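Local coordinates for protein putative thioesterase yhdA (Lactococcus lactis subsp. lactis, PDB 3GEK) that is of unknown function but probably hydrolyses acyl-CoA thioesters as a hotdog-fold thioesterase of the PaaI family, at residues Q13-E18 with I27-S32; Y72-Q77 with V126-V131; E90-A95 with T114-T119. The protein carries 7 engineered substitutions. All blocks are in the same frame, centred on the assembly; numbering follows the deposited sequence.

Contact 1: Q13-E18 with I27-S32; sequences QVFTDE and IYKFSS
Strands 12-16 and 28-35 form an antiparallel beta hairpin at the surface of the chain, and Gln13-Thr16 pair here with Tyr28-Ser31. The short strand axes come within 4.6 Å, their directions 151° apart. Two hydrogen-bonded pairs, Gln13 with Ser31 and Phe15 with Lys29, supply two backbone N-H...O bonds each and alternate with the non-hydrogen-bonded pairs Val14-Phe30 and Thr16-Tyr28. Side chains therefore fall on two faces. On the face of Gln13, Phe15, Lys29 and Ser31, the Phe15 ring lies across the neighbouring strand. Its chi1 of 58° sets CG between the backbone N and the carbonyl carbon, which carries the ring over Lys29, and Lys29 CB meets one face in a CH-pi contact, 4.0 Å from the Phe15 ring centroid and displaced toward the rim. Beyond CB the lysine chain runs extended past the ring, and Lys29 NZ forms a salt bridge of 2.9 Å with Asp17 OD1, approached on the syn side, 20° out of the carboxylate plane. The other oxygen, Asp17 OD2, rests against Ile27 CG2 at 3.2 Å. Lys29 thus holds segment 13-18 twice, by CB at the Phe15 ring and by its ammonium at Asp17, where the strand has given way to loop. On the opposite face Thr16 and Tyr28 lie side by side, and Thr16 CG2 sits over the tyrosine ring, 3.8 Å from its centroid. Val14 CB and Phe30 CB touch loosely at 4.3 Å. This face turns to helix 49-68, where Val14 meets Ala66, Tyr28 meets Ile67 and Phe30 meets Thr59. Here the hairpin forms one margin of the curved antiparallel sheet that wraps the long helix 49-68, the arrangement characteristic of the hotdog fold.

Contact 2: Y72-Q77 with V126-V131; sequences YFAFGQ and VVNALV. Engineered in segment 72-77: Phe75 (natural residue Leu).
Tyr72 and Leu130 meet where strands 73-83 and 120-131 pair antiparallel in the curved sheet of the hotdog fold. The two side chains run alongside each other, and Leu130 CG sits over one face of the Tyr72 ring, 3.8 Å from its centroid and 21° off the normal. Tyr72 chi1 of 48° tucks CG over its own backbone, which brings the ring beside Leu130. Ala74 CB, next on this face, touches Asn128 CB at 4.1 Å. Behind these side chains runs a ladder of five backbone hydrogen bonds: two each in the pairs Phe73-Val131 and Phe75-Ala129, then one from Gln77 N to Val127 O. Phe75 is an engineered residue, Leu in the natural protein; its backbone pairs regularly while its ring extends away from strand 120-131.

Farther out, helix 49-68 covers the face of Ala74 and Asn128. Asn65 OD1 accepts from Ala74 N, and Ser64 OG binds Asn128 ND2, fixing the amide of this buried asparagine. The ring of His107 meets that of Tyr72 at a steep angle. Gln77 lies at subunit interfaces, with backbone hydrogen bonds to the second subunit and packing on Gln77 of the third. Within the pair its extended side chain reaches back across the strand, bringing Gln77 OE1 to 3.6 Å from Ala129 CB.

Contact 3: E90-A95 with T114-T119; sequences EGFVNA and TDENET
At the open end of the hairpin of strands 92-102 and 106-115, in the hotdog sheet, the chain turns after the second strand toward strand 120-131, and the turn packs on the start of the first. Asn94 and Thr114 form a hydrogen-bonded antiparallel pair: Asn94 N donates to Thr114 O at 2.8 Å and Thr114 N to Asn94 O at 2.9 Å. Their side chains share a face and cross obliquely, with Thr114 CG2 against Asn94 OD1 at 3.3 Å. Beyond this pair the chains part, and Glu116 bridges them with its side chain. Bent at chi2 (-82°), it folds back, and Glu116 OE2 accepts from Phe92 N at 3.2 Å; the bond is nearly straight at the hydrogen, although the donor stands above the carboxylate plane. At the root of the same side chain, Glu116 CB lies over one face of the Phe92 ring in a CH-pi contact, 4.1 Å from the centroid. The ring and carboxylate planes are 39° apart.

Asp115 to Glu118 make a type I beta turn, reinforced by an Asx turn in which Asp115 OD1 accepts from Asn117 N. Thr119 N reaches the same oxygen from the opposite face of the carboxylate plane, so one carboxylate oxygen takes two backbone N-H groups, one within the turn and one just after it. A water lies near both Asn94 OD1 and Glu118 OE2, though it has more acceptors in range than protons to give.

Both glutamates have cationic partners: Glu116 OE1 forms a salt bridge with Lys87 and Glu118 OE1 with Arg96. Phe92 O lies close to both carboxylate oxygens of Glu116, 3.1 Å from Glu116 OE1, an acceptor-acceptor approach that the Phe92 N bond and the Lys87 ammonium probably offset.

How the contacts relate
The three contacts lie on one curved antiparallel sheet and follow its strand order, 12-16, 28-35, 92-102, 106-115, 120-131, 73-83. Contact 1 joins the first two strands, contact 3 the middle hairpin and contact 2 the last two. Contacts 1 and 3 have centres about 18 Å apart yet touch, Ser32 O lying 3.0 Å from Ala95 N in a probable hydrogen bond. Contacts 1 and 2, also about 18 Å between centres, do not touch, their nearest atoms about 7 Å apart. Contact 2 is about 26 Å, centre to centre, from contact 3, across the chain's centre. Contact 1 closes first along the sequence; contact 3 nests within the loop closed by contact 2. The sheet wraps helix 49-68, as in the hotdog fold.

Contact 1: Q13-E18 with I27-S32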
# COMPACT_ATOMS: atom_id res chain seq x y z
N GLN A 13 -5.89 -10.76 22.48
CA GLN A 13 -7.04 -11.66 22.35
C GLN A 13 -7.63 -11.60 20.94
O GLN A 13 -7.78 -10.53 20.36
CB GLN A 13 -8.12 -11.39 23.42
CG GLN A 13 -8.59 -9.95 23.54
CD GLN A 13 -9.33 -9.67 24.84
OE1 GLN A 13 -8.96 -10.17 25.91
NE2 GLN A 13 -10.38 -8.86 24.76
N VAL A 14 -7.94 -12.78 20.41
CA VAL A 14 -8.61 -12.93 19.12
C VAL A 14 -10.00 -13.51 19.38
O VAL A 14 -10.16 -14.40 20.22
CB VAL A 14 -7.77 -13.81 18.15
CG1 VAL A 14 -7.59 -15.21 18.69
CG2 VAL A 14 -8.39 -13.84 16.76
N PHE A 15 -11.01 -12.99 18.68
CA PHE A 15 -12.41 -13.32 18.99
C PHE A 15 -13.35 -13.10 17.81
O PHE A 15 -13.02 -12.39 16.86
CB PHE A 15 -12.90 -12.50 20.20
CG PHE A 15 -12.81 -11.01 20.02
CD1 PHE A 15 -11.61 -10.33 20.27
CD2 PHE A 15 -13.91 -10.27 19.59
CE1 PHE A 15 -11.52 -8.95 20.10
CE2 PHE A 15 -13.82 -8.89 19.41
CZ PHE A 15 -12.62 -8.23 19.67
N THR A 16 -14.53 -13.72 17.89
CA THR A 16 -15.61 -13.46 16.94
C THR A 16 -16.73 -12.72 17.65
O THR A 16 -16.87 -12.82 18.88
CB THR A 16 -16.18 -14.77 16.34
OG1 THR A 16 -16.65 -15.62 17.39
CG2 THR A 16 -15.12 -15.51 15.55
N ASP A 17 -17.53 -11.98 16.89
CA ASP A 17 -18.73 -11.34 17.44
C ASP A 17 -19.79 -12.40 17.70
O ASP A 17 -19.83 -13.43 17.02
CB ASP A 17 -19.27 -10.28 16.47
CG ASP A 17 -18.20 -9.30 16.02
OD1 ASP A 17 -17.74 -8.48 16.84
OD2 ASP A 17 -17.82 -9.35 14.83
N GLU A 18 -20.66 -12.14 18.68
CA GLU A 18 -21.78 -13.02 18.99
C GLU A 18 -22.78 -13.09 17.83
O GLU A 18 -23.50 -14.07 17.69
CB GLU A 18 -22.49 -12.58 20.27
CG GLU A 18 -21.84 -13.07 21.57
CD GLU A 18 -20.68 -12.19 22.03
OE1 GLU A 18 -20.24 -11.30 21.27
OE2 GLU A 18 -20.22 -12.38 23.18
N ILE A 27 -17.03 -13.35 11.48
CA ILE A 27 -16.27 -12.10 11.55
C ILE A 27 -15.24 -12.17 12.68
O ILE A 27 -15.59 -12.21 13.86
CB ILE A 27 -17.19 -10.86 11.69
CG1 ILE A 27 -18.03 -10.67 10.42
CG2 ILE A 27 -16.34 -9.60 11.96
CD1 ILE A 27 -19.23 -9.76 10.60
N TYR A 28 -13.97 -12.21 12.28
CA TYR A 28 -12.85 -12.34 13.21
C TYR A 28 -12.21 -10.99 13.51
O TYR A 28 -11.97 -10.18 12.62
CB TYR A 28 -11.80 -13.30 12.65
CG TYR A 28 -12.22 -14.75 12.68
CD1 TYR A 28 -12.01 -15.54 13.81
CD2 TYR A 28 -12.83 -15.34 11.57
CE1 TYR A 28 -12.40 -16.88 13.84
CE2 TYR A 28 -13.23 -16.69 11.59
CZ TYR A 28 -13.01 -17.44 12.73
OH TYR A 28 -13.39 -18.77 12.77
N LYS A 29 -11.93 -10.78 14.79
CA LYS A 29 -11.28 -9.57 15.26
C LYS A 29 -10.18 -9.94 16.24
O LYS A 29 -10.20 -11.03 16.82
CB LYS A 29 -12.29 -8.65 15.95
CG LYS A 29 -13.30 -8.00 15.03
CD LYS A 29 -14.41 -7.34 15.84
CE LYS A 29 -15.36 -6.57 14.94
NZ LYS A 29 -16.53 -6.05 15.71
N PHE A 30 -9.21 -9.04 16.41
CA PHE A 30 -8.27 -9.12 17.54
C PHE A 30 -8.10 -7.78 18.25
O PHE A 30 -8.38 -6.72 17.68
CB PHE A 30 -6.92 -9.73 17.14
CG PHE A 30 -6.01 -8.80 16.38
CD1 PHE A 30 -5.21 -7.87 17.06
CD2 PHE A 30 -5.92 -8.87 15.00
CE1 PHE A 30 -4.36 -7.01 16.36
CE2 PHE A 30 -5.06 -8.03 14.30
CZ PHE A 30 -4.28 -7.10 14.98
N SER A 31 -7.67 -7.86 19.50
CA SER A 31 -7.36 -6.72 20.35
C SER A 31 -5.98 -6.93 20.98
O SER A 31 -5.55 -8.06 21.19
CB SER A 31 -8.39 -6.63 21.48
OG SER A 31 -9.38 -5.67 21.19
N SER A 32 -5.32 -5.82 21.31
CA SER A 32 -4.05 -5.84 22.04
C SER A 32 -3.63 -4.44 22.45
O SER A 32 -4.19 -3.45 21.99
CB SER A 32 -2.94 -6.49 21.21
OG SER A 32 -2.58 -5.68 20.11

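Contact 2: Y72-Q77 with V126-V131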
# COMPACT_ATOMS: atom_id res chain seq x y z
N TYR A 72 -2.61 -24.26 9.69
CA TYR A 72 -1.61 -23.50 8.95
C TYR A 72 -0.80 -22.57 9.85
O TYR A 72 -1.17 -22.32 11.00
CB TYR A 72 -2.27 -22.70 7.81
CG TYR A 72 -3.50 -21.91 8.22
CD1 TYR A 72 -3.38 -20.69 8.89
CD2 TYR A 72 -4.78 -22.39 7.93
CE1 TYR A 72 -4.51 -19.96 9.26
CE2 TYR A 72 -5.91 -21.67 8.30
CZ TYR A 72 -5.77 -20.46 8.96
OH TYR A 72 -6.89 -19.75 9.33
N PHE A 73 0.33 -22.08 9.32
CA PHE A 73 1.08 -21.00 9.95
C PHE A 73 1.12 -19.78 9.04
O PHE A 73 1.22 -19.90 7.82
CB PHE A 73 2.50 -21.46 10.33
CG PHE A 73 2.58 -22.15 11.66
CD1 PHE A 73 2.94 -21.45 12.81
CD2 PHE A 73 2.29 -23.51 11.77
CE1 PHE A 73 3.02 -22.09 14.05
CE2 PHE A 73 2.37 -24.16 13.01
CZ PHE A 73 2.73 -23.45 14.15
N ALA A 74 1.05 -18.60 9.65
CA ALA A 74 0.93 -17.35 8.92
C ALA A 74 2.26 -16.61 8.81
O ALA A 74 3.01 -16.50 9.79
CB ALA A 74 -0.11 -16.47 9.56
N PHE A 75 2.53 -16.09 7.62
CA PHE A 75 3.77 -15.38 7.33
C PHE A 75 3.43 -14.05 6.66
O PHE A 75 2.66 -14.01 5.70
CB PHE A 75 4.64 -16.24 6.40
CG PHE A 75 6.01 -15.66 6.11
CD1 PHE A 75 7.09 -15.93 6.95
CD2 PHE A 75 6.22 -14.86 4.98
CE1 PHE A 75 8.36 -15.41 6.67
CE2 PHE A 75 7.48 -14.33 4.70
CZ PHE A 75 8.56 -14.60 5.54
N GLY A 76 4.00 -12.96 7.17
CA GLY A 76 3.79 -11.63 6.60
C GLY A 76 4.21 -11.57 5.14
O GLY A 76 5.37 -11.82 4.81
N GLN A 77 3.25 -11.25 4.28
CA GLN A 77 3.49 -11.13 2.84
C GLN A 77 3.50 -9.66 2.42
O GLN A 77 4.31 -9.24 1.59
CB GLN A 77 2.42 -11.91 2.08
CG GLN A 77 2.43 -11.74 0.56
CD GLN A 77 1.43 -12.65 -0.13
OE1 GLN A 77 1.50 -13.88 -0.02
NE2 GLN A 77 0.50 -12.06 -0.87
N VAL A 126 -2.53 -5.58 6.75
CA VAL A 126 -1.55 -6.66 6.66
C VAL A 126 -2.13 -7.83 5.89
O VAL A 126 -3.23 -8.31 6.19
CB VAL A 126 -1.12 -7.16 8.08
CG1 VAL A 126 -0.13 -8.31 7.96
CG2 VAL A 126 -0.51 -6.03 8.90
N VAL A 127 -1.39 -8.29 4.89
CA VAL A 127 -1.71 -9.53 4.20
C VAL A 127 -0.75 -10.62 4.68
O VAL A 127 0.47 -10.46 4.59
CB VAL A 127 -1.61 -9.40 2.65
CG1 VAL A 127 -2.01 -10.69 1.97
CG2 VAL A 127 -2.45 -8.23 2.15
N ASN A 128 -1.31 -11.70 5.22
CA ASN A 128 -0.53 -12.86 5.64
C ASN A 128 -0.63 -13.99 4.60
O ASN A 128 -1.70 -14.23 4.03
CB ASN A 128 -1.01 -13.38 7.00
CG ASN A 128 -0.62 -12.47 8.17
OD1 ASN A 128 0.38 -11.74 8.11
ND2 ASN A 128 -1.40 -12.53 9.24
N ALA A 129 0.48 -14.68 4.37
CA ALA A 129 0.45 -15.92 3.60
C ALA A 129 0.20 -17.08 4.55
O ALA A 129 0.75 -17.11 5.65
CB ALA A 129 1.76 -16.12 2.84
N LEU A 130 -0.66 -18.00 4.12
CA LEU A 130 -1.04 -19.15 4.94
C LEU A 130 -0.30 -20.41 4.48
O LEU A 130 -0.50 -20.87 3.35
CB LEU A 130 -2.55 -19.36 4.88
CG LEU A 130 -3.50 -18.72 5.90
CD1 LEU A 130 -3.03 -17.37 6.44
CD2 LEU A 130 -4.91 -18.60 5.31
N VAL A 131 0.56 -20.94 5.35
CA VAL A 131 1.39 -22.10 5.02
C VAL A 131 0.87 -23.39 5.67
O VAL A 131 0.68 -23.41 6.89
CB VAL A 131 2.88 -21.87 5.42
CG1 VAL A 131 3.72 -23.12 5.16
CG2 VAL A 131 3.46 -20.68 4.67

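Contact 3: E90-A95 with T114-T119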
# COMPACT_ATOMS: atom_id res chain seq x y z
N GLU A 90 4.94 7.51 25.27
CA GLU A 90 4.63 7.27 26.68
C GLU A 90 3.25 6.61 26.80
O GLU A 90 2.43 6.72 25.89
CB GLU A 90 4.66 8.58 27.48
CG GLU A 90 3.65 9.63 27.00
CD GLU A 90 3.72 10.95 27.74
OE1 GLU A 90 4.51 11.08 28.72
OE2 GLU A 90 2.98 11.87 27.33
N GLY A 91 2.99 5.96 27.93
CA GLY A 91 1.72 5.26 28.14
C GLY A 91 1.63 4.02 27.26
O GLY A 91 2.52 3.18 27.28
N PHE A 92 0.55 3.92 26.48
CA PHE A 92 0.31 2.76 25.62
C PHE A 92 -0.55 3.09 24.41
O PHE A 92 -1.24 4.11 24.39
CB PHE A 92 -0.35 1.63 26.42
CG PHE A 92 -1.77 1.93 26.85
CD1 PHE A 92 -2.02 2.60 28.05
CD2 PHE A 92 -2.84 1.55 26.05
CE1 PHE A 92 -3.32 2.88 28.44
CE2 PHE A 92 -4.15 1.84 26.44
CZ PHE A 92 -4.39 2.50 27.64
N VAL A 93 -0.48 2.22 23.41
CA VAL A 93 -1.38 2.25 22.26
C VAL A 93 -2.18 0.93 22.15
O VAL A 93 -1.74 -0.11 22.64
CB VAL A 93 -0.64 2.49 20.92
CG1 VAL A 93 -0.03 3.90 20.86
CG2 VAL A 93 0.42 1.41 20.67
N ASN A 94 -3.33 1.01 21.50
CA ASN A 94 -4.12 -0.17 21.17
C ASN A 94 -3.91 -0.56 19.72
O ASN A 94 -3.78 0.30 18.86
CB ASN A 94 -5.61 0.10 21.38
CG ASN A 94 -5.92 0.59 22.76
OD1 ASN A 94 -6.15 1.79 22.97
ND2 ASN A 94 -5.93 -0.32 23.72
N ALA A 95 -3.85 -1.86 19.47
CA ALA A 95 -3.89 -2.38 18.10
C ALA A 95 -5.10 -3.30 18.00
O ALA A 95 -5.20 -4.28 18.74
CB ALA A 95 -2.61 -3.11 17.75
N THR A 114 -4.37 2.99 17.81
CA THR A 114 -5.10 4.05 18.46
C THR A 114 -4.42 4.38 19.79
O THR A 114 -3.81 3.50 20.41
CB THR A 114 -6.57 3.59 18.63
OG1 THR A 114 -7.47 4.62 18.21
CG2 THR A 114 -6.88 3.17 20.05
N ASP A 115 -4.48 5.63 20.23
CA ASP A 115 -3.92 5.96 21.54
C ASP A 115 -4.93 5.68 22.66
O ASP A 115 -6.03 5.20 22.40
CB ASP A 115 -3.34 7.39 21.58
CG ASP A 115 -4.40 8.48 21.56
OD1 ASP A 115 -5.61 8.20 21.68
OD2 ASP A 115 -4.00 9.66 21.42
N GLU A 116 -4.55 5.97 23.90
CA GLU A 116 -5.41 5.70 25.05
C GLU A 116 -6.73 6.50 25.06
O GLU A 116 -7.65 6.18 25.81
CB GLU A 116 -4.63 5.87 26.38
CG GLU A 116 -3.70 7.07 26.48
CD GLU A 116 -2.34 6.83 25.83
OE1 GLU A 116 -2.24 7.01 24.60
OE2 GLU A 116 -1.37 6.49 26.54
N ASN A 117 -6.81 7.52 24.21
CA ASN A 117 -8.03 8.32 24.06
C ASN A 117 -8.82 7.94 22.82
O ASN A 117 -9.75 8.65 22.43
CB ASN A 117 -7.69 9.82 24.03
CG ASN A 117 -7.13 10.32 25.35
OD1 ASN A 117 -7.78 10.25 26.39
ND2 ASN A 117 -5.91 10.84 25.30
N GLU A 118 -8.44 6.82 22.20
CA GLU A 118 -9.07 6.29 20.98
C GLU A 118 -8.84 7.14 19.72
O GLU A 118 -9.50 6.93 18.70
CB GLU A 118 -10.57 5.98 21.18
CG GLU A 118 -10.89 5.03 22.34
CD GLU A 118 -10.22 3.66 22.22
OE1 GLU A 118 -9.79 3.29 21.11
OE2 GLU A 118 -10.14 2.95 23.25
N THR A 119 -7.90 8.08 19.79
CA THR A 119 -7.47 8.83 18.61
C THR A 119 -6.67 7.91 17.67
O THR A 119 -5.74 7.22 18.10
CB THR A 119 -6.62 10.06 18.99
OG1 THR A 119 -7.33 10.85 19.96
CG2 THR A 119 -6.31 10.92 17.77
O HOH W 1 -7.70 3.13 24.99